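Local coordinates for membrane protein (Acinetobacter baumannii AB307-0294, PDB 5DL5) that forms a beta-barrel channel of the OprD porin family in the outer membrane and probably lets small molecules, antibiotics among them, enter the cell, at residues F72-V77 against G112-R117; L130-L135 against A190-A195; G149-S154 against G165-D170; R185-A190 against L210-A215; N214-H219 against N309-Q314. All coordinates share one frame; numbering follows the deposited sequence.

Contact 1 of 5, residues F72-V77 against G112-R117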
# COMPACT_ATOMS: atom_id res chain seq x y z
N PHE A 72 4.75 -29.74 -3.65
CA PHE A 72 5.13 -28.83 -4.70
C PHE A 72 3.90 -28.29 -5.45
O PHE A 72 2.89 -28.97 -5.59
CB PHE A 72 6.08 -29.53 -5.72
CG PHE A 72 7.37 -30.01 -5.10
CD1 PHE A 72 8.46 -29.16 -4.99
CD2 PHE A 72 7.47 -31.27 -4.60
CE1 PHE A 72 9.64 -29.58 -4.33
CE2 PHE A 72 8.61 -31.72 -4.00
CZ PHE A 72 9.71 -30.85 -3.87
N GLY A 73 3.96 -27.03 -5.86
CA GLY A 73 2.89 -26.48 -6.70
C GLY A 73 3.45 -25.31 -7.47
O GLY A 73 4.69 -25.03 -7.48
N VAL A 74 2.52 -24.61 -8.10
CA VAL A 74 2.83 -23.42 -8.88
C VAL A 74 1.77 -22.36 -8.68
O VAL A 74 0.65 -22.65 -8.23
CB VAL A 74 2.87 -23.73 -10.43
CG1 VAL A 74 3.81 -24.88 -10.75
CG2 VAL A 74 1.50 -23.99 -10.95
N GLY A 75 2.14 -21.12 -9.01
CA GLY A 75 1.22 -19.98 -9.00
C GLY A 75 1.34 -19.13 -10.27
O GLY A 75 2.32 -19.18 -10.95
N VAL A 76 0.29 -18.38 -10.59
CA VAL A 76 0.31 -17.48 -11.74
C VAL A 76 -0.40 -16.24 -11.25
O VAL A 76 -1.47 -16.33 -10.61
CB VAL A 76 -0.45 -18.06 -12.94
CG1 VAL A 76 -0.75 -16.99 -13.98
CG2 VAL A 76 0.35 -19.17 -13.62
N VAL A 77 0.16 -15.07 -11.55
CA VAL A 77 -0.49 -13.78 -11.26
C VAL A 77 -0.35 -12.93 -12.49
O VAL A 77 0.69 -12.93 -13.13
CB VAL A 77 0.14 -12.95 -10.12
CG1 VAL A 77 -0.16 -13.55 -8.76
CG2 VAL A 77 1.60 -12.82 -10.30
N GLY A 112 4.77 -16.08 -13.17
CA GLY A 112 4.47 -17.34 -12.43
C GLY A 112 5.47 -17.49 -11.30
O GLY A 112 6.50 -16.70 -11.14
N SER A 113 5.13 -18.49 -10.47
CA SER A 113 5.98 -18.94 -9.42
C SER A 113 5.86 -20.43 -9.23
O SER A 113 4.89 -21.11 -9.75
CB SER A 113 5.66 -18.19 -8.12
OG SER A 113 4.30 -18.36 -7.71
N VAL A 114 6.89 -20.95 -8.58
CA VAL A 114 6.88 -22.31 -8.10
C VAL A 114 6.97 -22.28 -6.58
O VAL A 114 7.52 -21.35 -6.05
CB VAL A 114 7.98 -23.20 -8.75
CG1 VAL A 114 7.66 -23.35 -10.21
CG2 VAL A 114 9.40 -22.67 -8.50
N LYS A 115 6.42 -23.31 -5.91
CA LYS A 115 6.37 -23.31 -4.47
C LYS A 115 6.54 -24.67 -3.93
O LYS A 115 6.32 -25.64 -4.65
CB LYS A 115 5.02 -22.73 -3.98
CG LYS A 115 3.79 -23.33 -4.50
CD LYS A 115 2.54 -22.53 -4.15
CE LYS A 115 1.34 -23.37 -4.55
NZ LYS A 115 0.08 -22.59 -4.48
N ALA A 116 7.11 -24.75 -2.74
CA ALA A 116 7.41 -25.96 -2.08
C ALA A 116 7.03 -25.82 -0.63
O ALA A 116 7.09 -24.70 -0.11
CB ALA A 116 8.89 -26.31 -2.26
N ARG A 117 6.55 -26.90 -0.04
CA ARG A 117 6.06 -26.85 1.33
C ARG A 117 6.51 -28.05 2.12
O ARG A 117 6.39 -29.16 1.65
CB ARG A 117 4.53 -26.69 1.39
CG ARG A 117 4.01 -26.42 2.82
CD ARG A 117 2.52 -26.19 2.88
NE ARG A 117 1.80 -27.36 2.33
CZ ARG A 117 0.53 -27.33 1.95
NH1 ARG A 117 -0.19 -26.22 2.12
NH2 ARG A 117 -0.05 -28.36 1.43

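Contact 2 of 5, residues L130-L135 against A190-A195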
# COMPACT_ATOMS: atom_id res chain seq x y z
N LEU A 130 3.23 -8.76 -2.70
CA LEU A 130 3.70 -8.79 -1.30
C LEU A 130 2.90 -7.83 -0.46
O LEU A 130 2.46 -6.74 -0.91
CB LEU A 130 5.17 -8.32 -1.20
CG LEU A 130 6.20 -9.19 -1.96
CD1 LEU A 130 7.55 -8.60 -1.60
CD2 LEU A 130 6.18 -10.64 -1.42
N ASP A 131 2.74 -8.20 0.80
CA ASP A 131 2.12 -7.27 1.76
C ASP A 131 2.87 -7.12 3.10
O ASP A 131 2.29 -6.90 4.12
CB ASP A 131 0.65 -7.60 1.96
CG ASP A 131 0.41 -8.99 2.62
OD1 ASP A 131 1.29 -9.81 2.87
OD2 ASP A 131 -0.73 -9.24 2.92
N LEU A 132 4.18 -7.18 3.05
CA LEU A 132 5.04 -6.95 4.23
C LEU A 132 4.93 -5.45 4.48
O LEU A 132 4.97 -4.71 3.53
CB LEU A 132 6.44 -7.35 3.89
CG LEU A 132 6.50 -8.82 3.42
CD1 LEU A 132 7.90 -9.20 3.13
CD2 LEU A 132 5.99 -9.77 4.50
N PRO A 133 4.81 -5.01 5.72
CA PRO A 133 4.74 -3.59 5.94
C PRO A 133 5.93 -2.76 5.37
O PRO A 133 5.80 -1.51 5.10
CB PRO A 133 4.70 -3.48 7.46
CG PRO A 133 4.08 -4.74 7.98
CD PRO A 133 4.62 -5.77 7.00
N VAL A 134 7.10 -3.41 5.37
CA VAL A 134 8.35 -2.76 4.85
C VAL A 134 8.53 -2.89 3.35
O VAL A 134 9.36 -2.12 2.79
CB VAL A 134 9.67 -3.26 5.54
CG1 VAL A 134 9.67 -2.84 6.99
CG2 VAL A 134 9.83 -4.74 5.35
N LEU A 135 7.72 -3.71 2.68
CA LEU A 135 7.83 -3.91 1.24
C LEU A 135 6.52 -4.38 0.66
O LEU A 135 6.32 -5.56 0.57
CB LEU A 135 8.90 -4.98 0.93
CG LEU A 135 9.33 -5.08 -0.54
CD1 LEU A 135 10.17 -3.86 -0.85
CD2 LEU A 135 10.17 -6.30 -0.81
N ALA A 190 16.53 -6.59 -2.63
CA ALA A 190 15.86 -6.35 -1.37
C ALA A 190 15.77 -7.61 -0.50
O ALA A 190 15.17 -8.60 -0.94
CB ALA A 190 14.46 -5.80 -1.65
N ILE A 191 16.36 -7.60 0.71
CA ILE A 191 16.32 -8.70 1.62
C ILE A 191 15.32 -8.25 2.71
O ILE A 191 15.47 -7.13 3.24
CB ILE A 191 17.69 -8.98 2.25
CG1 ILE A 191 18.85 -9.51 1.30
CG2 ILE A 191 17.60 -9.98 3.37
CD1 ILE A 191 18.33 -10.03 0.09
N VAL A 192 14.40 -9.13 3.08
CA VAL A 192 13.36 -8.83 4.04
C VAL A 192 13.24 -9.94 5.06
O VAL A 192 13.56 -11.12 4.79
CB VAL A 192 11.95 -8.59 3.41
CG1 VAL A 192 11.97 -7.35 2.57
CG2 VAL A 192 11.41 -9.77 2.63
N TRP A 193 12.87 -9.58 6.28
CA TRP A 193 12.60 -10.58 7.31
C TRP A 193 11.63 -9.98 8.28
O TRP A 193 11.46 -8.71 8.32
CB TRP A 193 13.95 -11.02 8.00
CG TRP A 193 14.67 -9.83 8.68
CD1 TRP A 193 14.56 -9.45 10.03
CD2 TRP A 193 15.51 -8.82 8.06
NE1 TRP A 193 15.20 -8.29 10.23
CE2 TRP A 193 15.76 -7.85 9.05
CE3 TRP A 193 15.94 -8.59 6.73
CZ2 TRP A 193 16.58 -6.70 8.80
CZ3 TRP A 193 16.67 -7.47 6.45
CH2 TRP A 193 17.03 -6.53 7.49
N GLY A 194 10.99 -10.81 9.10
CA GLY A 194 10.16 -10.27 10.16
C GLY A 194 9.28 -11.36 10.81
O GLY A 194 9.30 -12.50 10.44
N ALA A 195 8.45 -10.94 11.71
CA ALA A 195 7.62 -11.86 12.43
C ALA A 195 6.40 -11.08 12.90
O ALA A 195 6.47 -9.87 13.18
CB ALA A 195 8.35 -12.42 13.63

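Contact 3 of 5, residues G149-S154 against G165-D170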
# COMPACT_ATOMS: atom_id res chain seq x y z
N GLY A 149 11.23 -12.81 -6.81
CA GLY A 149 12.29 -13.35 -5.95
C GLY A 149 11.73 -14.46 -5.15
O GLY A 149 10.83 -15.13 -5.66
N THR A 150 12.25 -14.67 -3.93
CA THR A 150 11.98 -15.83 -3.13
C THR A 150 11.48 -15.42 -1.75
O THR A 150 12.10 -14.54 -1.16
CB THR A 150 13.30 -16.65 -2.88
OG1 THR A 150 13.77 -17.02 -4.11
CG2 THR A 150 13.02 -18.09 -2.13
N LEU A 151 10.38 -16.00 -1.29
CA LEU A 151 9.84 -15.72 0.01
C LEU A 151 9.59 -16.98 0.72
O LEU A 151 8.87 -17.89 0.25
CB LEU A 151 8.52 -14.98 -0.07
CG LEU A 151 7.85 -14.55 1.24
CD1 LEU A 151 8.68 -13.48 1.90
CD2 LEU A 151 6.38 -14.02 1.10
N LEU A 152 10.15 -17.05 1.90
CA LEU A 152 9.87 -18.16 2.77
C LEU A 152 8.96 -17.67 3.89
O LEU A 152 9.24 -16.60 4.49
CB LEU A 152 11.17 -18.66 3.47
CG LEU A 152 11.06 -19.81 4.51
CD1 LEU A 152 12.32 -20.57 4.53
CD2 LEU A 152 10.81 -19.32 5.93
N THR A 153 7.93 -18.50 4.20
CA THR A 153 6.90 -18.20 5.16
C THR A 153 6.72 -19.43 6.07
O THR A 153 6.33 -20.51 5.63
CB THR A 153 5.57 -17.87 4.50
OG1 THR A 153 5.79 -16.76 3.64
CG2 THR A 153 4.54 -17.41 5.53
N SER A 154 6.98 -19.21 7.33
CA SER A 154 6.92 -20.22 8.34
C SER A 154 5.87 -20.02 9.42
O SER A 154 5.80 -18.96 10.16
CB SER A 154 8.31 -20.34 8.93
OG SER A 154 8.21 -21.32 9.88
N GLY A 165 12.93 -13.20 2.88
CA GLY A 165 12.85 -13.15 1.43
C GLY A 165 13.96 -12.39 0.84
O GLY A 165 14.71 -11.68 1.46
N LYS A 166 14.11 -12.58 -0.42
CA LYS A 166 15.03 -11.84 -1.23
C LYS A 166 14.38 -11.52 -2.59
O LYS A 166 13.98 -12.43 -3.28
CB LYS A 166 16.26 -12.63 -1.51
CG LYS A 166 17.17 -11.78 -2.41
CD LYS A 166 18.60 -12.25 -2.51
CE LYS A 166 18.67 -13.47 -3.32
NZ LYS A 166 20.13 -13.74 -3.45
N PHE A 167 14.34 -10.27 -2.98
CA PHE A 167 13.69 -9.82 -4.26
C PHE A 167 14.63 -9.08 -5.11
O PHE A 167 15.42 -8.26 -4.59
CB PHE A 167 12.46 -8.98 -3.87
CG PHE A 167 11.45 -9.83 -3.16
CD1 PHE A 167 10.62 -10.70 -3.91
CD2 PHE A 167 11.46 -9.92 -1.77
CE1 PHE A 167 9.77 -11.58 -3.30
CE2 PHE A 167 10.58 -10.83 -1.14
CZ PHE A 167 9.75 -11.65 -1.92
N THR A 168 14.60 -9.37 -6.42
CA THR A 168 15.47 -8.68 -7.34
C THR A 168 14.72 -7.94 -8.47
O THR A 168 15.37 -7.33 -9.30
CB THR A 168 16.47 -9.67 -8.11
OG1 THR A 168 15.65 -10.69 -8.63
CG2 THR A 168 17.51 -10.23 -7.09
N LYS A 169 13.41 -8.00 -8.51
CA LYS A 169 12.70 -7.18 -9.50
C LYS A 169 11.49 -6.59 -8.82
O LYS A 169 10.88 -7.25 -7.96
CB LYS A 169 12.21 -7.99 -10.72
CG LYS A 169 13.43 -8.61 -11.57
CD LYS A 169 12.79 -9.21 -12.86
CE LYS A 169 13.86 -9.77 -13.78
NZ LYS A 169 13.02 -10.11 -14.99
N ASP A 170 11.12 -5.41 -9.28
CA ASP A 170 9.90 -4.73 -8.79
C ASP A 170 9.20 -4.15 -9.99
O ASP A 170 9.81 -3.44 -10.72
CB ASP A 170 10.33 -3.67 -7.79
CG ASP A 170 9.15 -2.74 -7.34
OD1 ASP A 170 8.00 -3.11 -7.47
OD2 ASP A 170 9.44 -1.62 -6.93

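Contact 4 of 5, residues R185-A190 against L210-A215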
# COMPACT_ATOMS: atom_id res chain seq x y z
N ARG A 185 12.71 2.87 -12.37
CA ARG A 185 14.04 2.43 -12.00
C ARG A 185 13.92 0.99 -11.45
O ARG A 185 12.94 0.62 -10.77
CB ARG A 185 14.63 3.36 -10.93
CG ARG A 185 15.09 4.71 -11.52
CD ARG A 185 15.75 5.66 -10.53
NE ARG A 185 14.89 5.94 -9.35
CZ ARG A 185 14.19 7.04 -9.10
NH1 ARG A 185 14.12 8.01 -9.99
NH2 ARG A 185 13.51 7.19 -7.94
N GLY A 186 14.94 0.17 -11.70
CA GLY A 186 14.86 -1.27 -11.31
C GLY A 186 15.27 -1.53 -9.88
O GLY A 186 15.86 -0.69 -9.29
N LEU A 187 14.86 -2.66 -9.30
CA LEU A 187 15.40 -3.09 -8.01
C LEU A 187 16.78 -3.76 -8.14
O LEU A 187 16.98 -4.66 -9.02
CB LEU A 187 14.37 -4.07 -7.47
CG LEU A 187 14.64 -4.55 -6.03
CD1 LEU A 187 14.96 -3.51 -4.93
CD2 LEU A 187 13.54 -5.50 -5.63
N ASP A 188 17.69 -3.47 -7.26
CA ASP A 188 18.97 -4.24 -7.17
C ASP A 188 18.70 -5.53 -6.29
O ASP A 188 18.53 -6.59 -6.82
CB ASP A 188 20.10 -3.34 -6.64
CG ASP A 188 21.52 -4.05 -6.68
OD1 ASP A 188 21.59 -5.25 -6.95
OD2 ASP A 188 22.56 -3.39 -6.39
N ARG A 189 18.56 -5.43 -4.96
CA ARG A 189 18.38 -6.64 -4.11
C ARG A 189 17.71 -6.12 -2.87
O ARG A 189 18.36 -5.41 -2.06
CB ARG A 189 19.76 -7.27 -3.72
CG ARG A 189 19.68 -8.56 -2.91
CD ARG A 189 21.00 -9.10 -2.43
NE ARG A 189 21.56 -8.15 -1.45
CZ ARG A 189 22.85 -8.07 -1.16
NH1 ARG A 189 23.75 -8.91 -1.69
NH2 ARG A 189 23.29 -7.12 -0.36
N ALA A 190 16.53 -6.59 -2.63
CA ALA A 190 15.86 -6.35 -1.37
C ALA A 190 15.77 -7.61 -0.50
O ALA A 190 15.17 -8.60 -0.94
CB ALA A 190 14.46 -5.80 -1.65
N LEU A 210 13.90 -4.53 6.36
CA LEU A 210 14.23 -4.51 4.97
C LEU A 210 15.67 -4.01 4.88
O LEU A 210 16.00 -2.93 5.41
CB LEU A 210 13.35 -3.57 4.15
CG LEU A 210 13.78 -3.21 2.74
CD1 LEU A 210 13.80 -4.34 1.71
CD2 LEU A 210 12.88 -2.15 2.19
N ASP A 211 16.46 -4.71 4.08
CA ASP A 211 17.74 -4.15 3.62
C ASP A 211 17.81 -4.23 2.10
O ASP A 211 17.89 -5.37 1.53
CB ASP A 211 18.89 -4.93 4.27
CG ASP A 211 20.29 -4.39 3.83
OD1 ASP A 211 20.50 -4.12 2.68
OD2 ASP A 211 21.18 -4.22 4.62
N SER A 212 17.86 -3.07 1.47
CA SER A 212 17.81 -3.00 0.04
C SER A 212 19.06 -2.35 -0.39
O SER A 212 19.31 -1.19 -0.04
CB SER A 212 16.68 -2.17 -0.40
OG SER A 212 16.59 -2.16 -1.86
N LYS A 213 19.80 -3.06 -1.21
CA LYS A 213 21.23 -2.77 -1.49
C LYS A 213 21.33 -1.44 -2.25
O LYS A 213 20.57 -1.14 -3.16
CB LYS A 213 21.92 -3.96 -2.26
CG LYS A 213 23.34 -3.65 -2.88
CD LYS A 213 24.03 -4.86 -3.50
CE LYS A 213 25.54 -4.69 -3.85
NZ LYS A 213 26.56 -5.41 -2.99
N ASN A 214 22.25 -0.61 -1.78
CA ASN A 214 22.45 0.72 -2.30
C ASN A 214 21.30 1.66 -2.18
O ASN A 214 21.30 2.69 -2.89
CB ASN A 214 22.90 0.64 -3.78
CG ASN A 214 24.25 -0.05 -3.90
OD1 ASN A 214 25.12 0.14 -3.04
ND2 ASN A 214 24.39 -0.92 -4.84
N ALA A 215 20.29 1.33 -1.37
CA ALA A 215 19.09 2.14 -1.38
C ALA A 215 18.69 2.58 0.07
O ALA A 215 18.78 3.72 0.40
CB ALA A 215 17.96 1.36 -1.98
O HOH W 1 18.34 -2.59 -3.90
O HOH W 2 20.29 -6.26 0.24

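Contact 5 of 5, residues N214-H219 against N309-Q314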
# COMPACT_ATOMS: atom_id res chain seq x y z
N ASN A 214 22.25 -0.61 -1.78
CA ASN A 214 22.45 0.72 -2.30
C ASN A 214 21.30 1.66 -2.18
O ASN A 214 21.30 2.69 -2.89
CB ASN A 214 22.90 0.64 -3.78
CG ASN A 214 24.25 -0.05 -3.90
OD1 ASN A 214 25.12 0.14 -3.04
ND2 ASN A 214 24.39 -0.92 -4.84
N ALA A 215 20.29 1.33 -1.37
CA ALA A 215 19.09 2.14 -1.38
C ALA A 215 18.69 2.58 0.07
O ALA A 215 18.78 3.72 0.40
CB ALA A 215 17.96 1.36 -1.98
N LEU A 216 18.33 1.63 0.93
CA LEU A 216 17.89 1.95 2.21
C LEU A 216 17.78 0.72 3.09
O LEU A 216 17.67 -0.40 2.56
CB LEU A 216 16.52 2.62 2.17
CG LEU A 216 15.34 1.92 1.47
CD1 LEU A 216 14.42 1.17 2.43
CD2 LEU A 216 14.44 2.98 0.89
N GLU A 217 17.73 0.99 4.37
CA GLU A 217 17.44 0.05 5.43
C GLU A 217 16.21 0.55 6.12
O GLU A 217 16.06 1.78 6.34
CB GLU A 217 18.65 -0.12 6.41
CG GLU A 217 19.90 -0.51 5.66
CD GLU A 217 21.19 -0.51 6.52
OE1 GLU A 217 21.34 0.26 7.55
OE2 GLU A 217 22.09 -1.27 6.07
N ARG A 218 15.30 -0.36 6.42
CA ARG A 218 14.05 0.02 7.00
C ARG A 218 13.53 -1.01 7.97
O ARG A 218 13.63 -2.21 7.69
CB ARG A 218 13.02 0.29 5.90
CG ARG A 218 11.66 0.70 6.42
CD ARG A 218 10.89 1.55 5.39
NE ARG A 218 10.45 0.81 4.32
CZ ARG A 218 10.24 1.26 3.04
NH1 ARG A 218 10.56 2.47 2.61
NH2 ARG A 218 9.88 0.36 2.18
N HIS A 219 13.09 -0.54 9.13
CA HIS A 219 12.43 -1.39 10.09
C HIS A 219 11.05 -0.89 10.41
O HIS A 219 10.83 0.33 10.40
CB HIS A 219 13.32 -1.50 11.34
CG HIS A 219 14.68 -2.10 11.06
ND1 HIS A 219 15.78 -1.34 10.71
CD2 HIS A 219 15.09 -3.39 10.99
CE1 HIS A 219 16.81 -2.13 10.49
NE2 HIS A 219 16.41 -3.38 10.64
N ASN A 309 12.54 4.11 -4.31
CA ASN A 309 13.76 3.26 -4.53
C ASN A 309 13.33 1.81 -4.57
O ASN A 309 13.86 0.97 -3.78
CB ASN A 309 14.71 3.48 -3.28
CG ASN A 309 15.22 4.91 -3.12
OD1 ASN A 309 16.13 5.25 -3.79
ND2 ASN A 309 14.63 5.73 -2.25
N ALA A 310 12.29 1.49 -5.36
CA ALA A 310 11.85 0.15 -5.58
C ALA A 310 11.52 -0.58 -4.29
O ALA A 310 11.82 -1.73 -4.11
CB ALA A 310 12.85 -0.58 -6.43
N ASP A 311 10.88 0.16 -3.39
CA ASP A 311 10.68 -0.24 -2.02
C ASP A 311 9.22 -0.43 -1.65
O ASP A 311 8.92 -0.45 -0.47
CB ASP A 311 11.40 0.77 -1.02
CG ASP A 311 10.93 2.18 -1.19
OD1 ASP A 311 10.81 2.68 -2.36
OD2 ASP A 311 10.64 2.86 -0.16
N GLY A 312 8.34 -0.57 -2.64
CA GLY A 312 6.99 -0.84 -2.37
C GLY A 312 6.20 0.44 -2.33
O GLY A 312 6.38 1.27 -1.42
N PHE A 313 5.29 0.57 -3.31
CA PHE A 313 4.39 1.69 -3.36
C PHE A 313 3.37 1.76 -2.21
O PHE A 313 2.76 2.74 -2.01
CB PHE A 313 3.73 1.66 -4.75
CG PHE A 313 2.96 2.88 -5.09
CD1 PHE A 313 3.59 3.94 -5.63
CD2 PHE A 313 1.62 2.96 -4.84
CE1 PHE A 313 2.91 5.10 -5.96
CE2 PHE A 313 0.90 4.09 -5.20
CZ PHE A 313 1.55 5.14 -5.77
N GLN A 314 3.09 0.69 -1.47
CA GLN A 314 2.14 0.69 -0.45
C GLN A 314 2.82 0.51 0.92
O GLN A 314 2.16 0.12 1.89
CB GLN A 314 1.13 -0.47 -0.70
CG GLN A 314 -0.21 -0.28 -0.02
CD GLN A 314 -1.31 -0.93 -0.86
OE1 GLN A 314 -1.63 -0.47 -1.91
NE2 GLN A 314 -1.80 -2.06 -0.42

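Contact 1 of 5, residues F72-V77 against G112-R117
Lys115 lies across Gly73 on the closely packed side of this antiparallel strand pair. Its CG takes the crowded position between backbone N and carbonyl carbon (chi1 54°), which sets the base of the chain 3.5 Å (CG) from Gly73 O. The extended remainder then travels past the backbone of Val74, whose O lies 3.8 Å from Lys115 CE. The absence of a side chain at Gly73 makes way for this aliphatic run, and Gly75 does the same for Ser113 OG, 3.7 Å from Gly75 CA. Both polar ends are satisfied by neighbours: Lys115 NZ pairs with Glu62 and also bonds Ser63 O, while Ser113 OG bonds Arg124.

The opposite face, carrying Phe72, Val74, Val76, Val114 and Ala116, is looser and lies largely on the surface, consistent with exposure to lipid. Phe72 CE1 rests 3.9 Å from Ala116 CB, its ring turned obliquely to the methyl, and Val74 CG1 meets Val114 CG1 at 4.2 Å.

Between the two faces runs a regular ladder. Gly73 with Lys115 and Gly75 with Ser113 are the hydrogen-bonded pairs, each bonded in both directions; the bond from Gly75 N to Ser113 O measures 2.8 Å. The segment axes run at 156° to each other. In the barrel wall, strand 70-83 is bonded on its other edge to strand 50-62, and strand 106-118 is followed by strand 121-125, which supplies Arg124.

Contact 2 of 5, residues L130-L135 against A190-A195
Val192 spreads its two methyls between two leucines of the facing segment. CG2 is met by Leu132 CD1 at 3.6 Å, while CG1 points to Leu135 CD2 at 4.0 Å. The leucines come from different directions: Leu132 passes obliquely over the valine, whereas Leu135, its CG opposite the backbone N (chi1 -167°), carries CD2 out to cross it at about a right angle. Leu135 CD2 also reaches Ala190 CB at 4.4 Å, and Val134 CG2 closes the group from a similarly long 4.4 Å to Val192 CG1. Contact is made mainly by methyl groups, with the backbones well separated.

A type I beta turn from Leu132 to Leu135 gathers the three residues, closed by the bond from Leu135 N to Leu132 O at 3.0 Å. Segment 130-135 belongs to the long loop between strands 121-125 and 150-157, which folds into the barrel and packs against the inner side of strand 190-200; an inward-folded third loop of this kind helps to narrow the channel in OprD-family porins.

Further out, polar bonds hold the turn and the residues leading into it. Val134 O is hydrogen-bonded to Arg218 NH2, Pro133 O to Tyr242 OH, and Leu130 N to Ser137 OG. From the wall, Leu210 packs on both Val134 and Val192, and Phe167 touches Leu130 and Leu135.

Contact 3 of 5, residues G149-S154 against G165-D170
Phe167 swings its ring back beside Gly149 because CG stands beside its own backbone N and opposite the carbonyl carbon (chi1 -64°). In Leu151 the other setting (chi1 -177°) sends CG and its methyls on beside the carbonyl carbon, while CB, fixed by the backbone, meets CZ at the edge of that ring. The two segments form a beta hairpin of the barrel wall, strands 150-157 and 160-171, running antiparallel at 162°.

The ring is used along its length. CD1 lies 3.6 Å from Gly149 N, approached obliquely, and CZ comes to 4.0 Å from Leu151 CB, which sits near the ring plane. The glycine lets the strands come close: Gly149 CA is 3.3 Å from Lys166 O in a CA-H...O contact, with no side chain between. Here the chain turns a corner, and on the partner strand Thr168 and Lys169 both face Thr148, a classic beta bulge.

Beyond the hairpin, Phe147, Leu130 and Val192 surround the Phe167 ring and bury it inside the barrel. Thr150 and Lys166 point to the other face of the wall, where Thr150 packs on Val123 and Tyr125 of strand 121-125 and Lys166 on Ile191.

Those same two residues form the hydrogen-bonded pair between these two segments. Thr150 N donates to Lys166 O at 2.9 Å; in return Lys166 N bonds Thr150 O, also at 2.9 Å.

Contact 4 of 5, residues R185-A190 against L210-A215
The guanidinium of Arg189 has Lys213 over one face and a water at its edge. Lys213 CD sits 3.9 Å above the guanidinium plane of Arg189, displaced toward the rim, so one methylene overlaps part of the flat group. In the plane, water 2 accepts from Arg189 NE at 2.8 Å and donates to Asp211 O, tying the arginine to the neighbouring strand. Two further flat groups, the Asp188 carboxylate and the Asn214 amide, meet with planes 40° apart; the same carboxylate lies along Lys213, with Asp188 OD2 3.6 Å from Lys213 CD.

The extended start of both long chains lets them lie against each other: Arg189 and Lys213 each carry CG opposite the backbone N (chi1 -177° and 167°), and Arg189 bends later, at chi3. Their cationic ends come within 4.5 Å (Arg189 NH2 to Lys213 NZ), a cost probably eased by the nearby carboxylates of Asp188 and Asp211. Lys213 also touches a crystal neighbour, which may influence its end.

Below this exposed layer the backbones join. Lys213 N bonds Arg189 O at 2.9 Å, and water 1 links Arg189 N, Ser212 OG and Lys213 O. On the buried side Ala190 CB packs on Leu210 CD1 at 3.7 Å, and Leu187 CD1 meets Ser212 OG.

Ala190 and Ser212 form an antiparallel non-hydrogen-bonded pair near the point where the hairpin of strands 190-200 and 203-212 passes into loops, part of the antiparallel strand pairing that builds the OprD-family barrel wall.

Contact 5 of 5, residues N214-H219 against N309-Q314
Arg218 meets Asp311 at about a right angle, its guanidinium plane turned 37° from the carboxylate, and grips it end-on with two nitrogens. NH1 of Arg218 reaches Asp311 OD2 at 2.8 Å, a salt bridge that uses the anti lone pair of the oxygen, the one turned away from OD1. NH2 of Arg218 takes the backbone instead, bonding Asp311 O at 2.9 Å; this acceptor is in the guanidinium plane, and the donor lies on a lone pair of the carbonyl, although the bond is bent to 133° at the hydrogen. Val134 O is a further acceptor for the same NH2, so the buried arginine ties together two loops.

Asp311 has partners of its own. Its first torsion puts CG between backbone N and carbonyl carbon (chi1 57°), turning the carboxylate back along its own loop, where OD1 accepts from Asn309 N at 3.0 Å, met from above the carboxylate plane. OD2 receives Gly307 N besides the arginine.

Segment 309-314 is part of the loop between strands 289-300 and 332-341, which reaches into the barrel as the seventh loop does in OprD-family porins. It faces the inner side of strand 216-229, at whose start Ala215 and Leu216 both face Ser212 in a classic beta bulge.

Leu216 adds apolar contacts. It crosses Asp311 at about a right angle, CD2 lying 3.9 Å from Asp311 OD2, while its CD1 lies 4.0 Å above one face of the Arg218 guanidinium, toward the rim. Beside it, Asn309 CB rests 4.1 Å from Ala215 CB, and Asn309 ND2 bonds His251 O.

Contacts 2 to 5 form a continuous patch of barrel wall and inward-folded loops, while contact 1 stands apart on the wall, its centre 13 Å from that of contact 3 and 25 Å from that of contact 5. Neighbouring strands join the patch: Phe167 N of contact 3 meets Ala190 O, shared by contacts 2 and 4, at 2.8 Å, and Leu210 N of contact 4 meets Arg218 O of contact 5 at 2.7 Å. Contacts 2 and 5, centres 10 Å apart, bring both loops to the same arginine and probably help shape the channel constriction. A bound C8E lies about 13 Å from the side chain of Val76, and one lies about as far from that of Asp311.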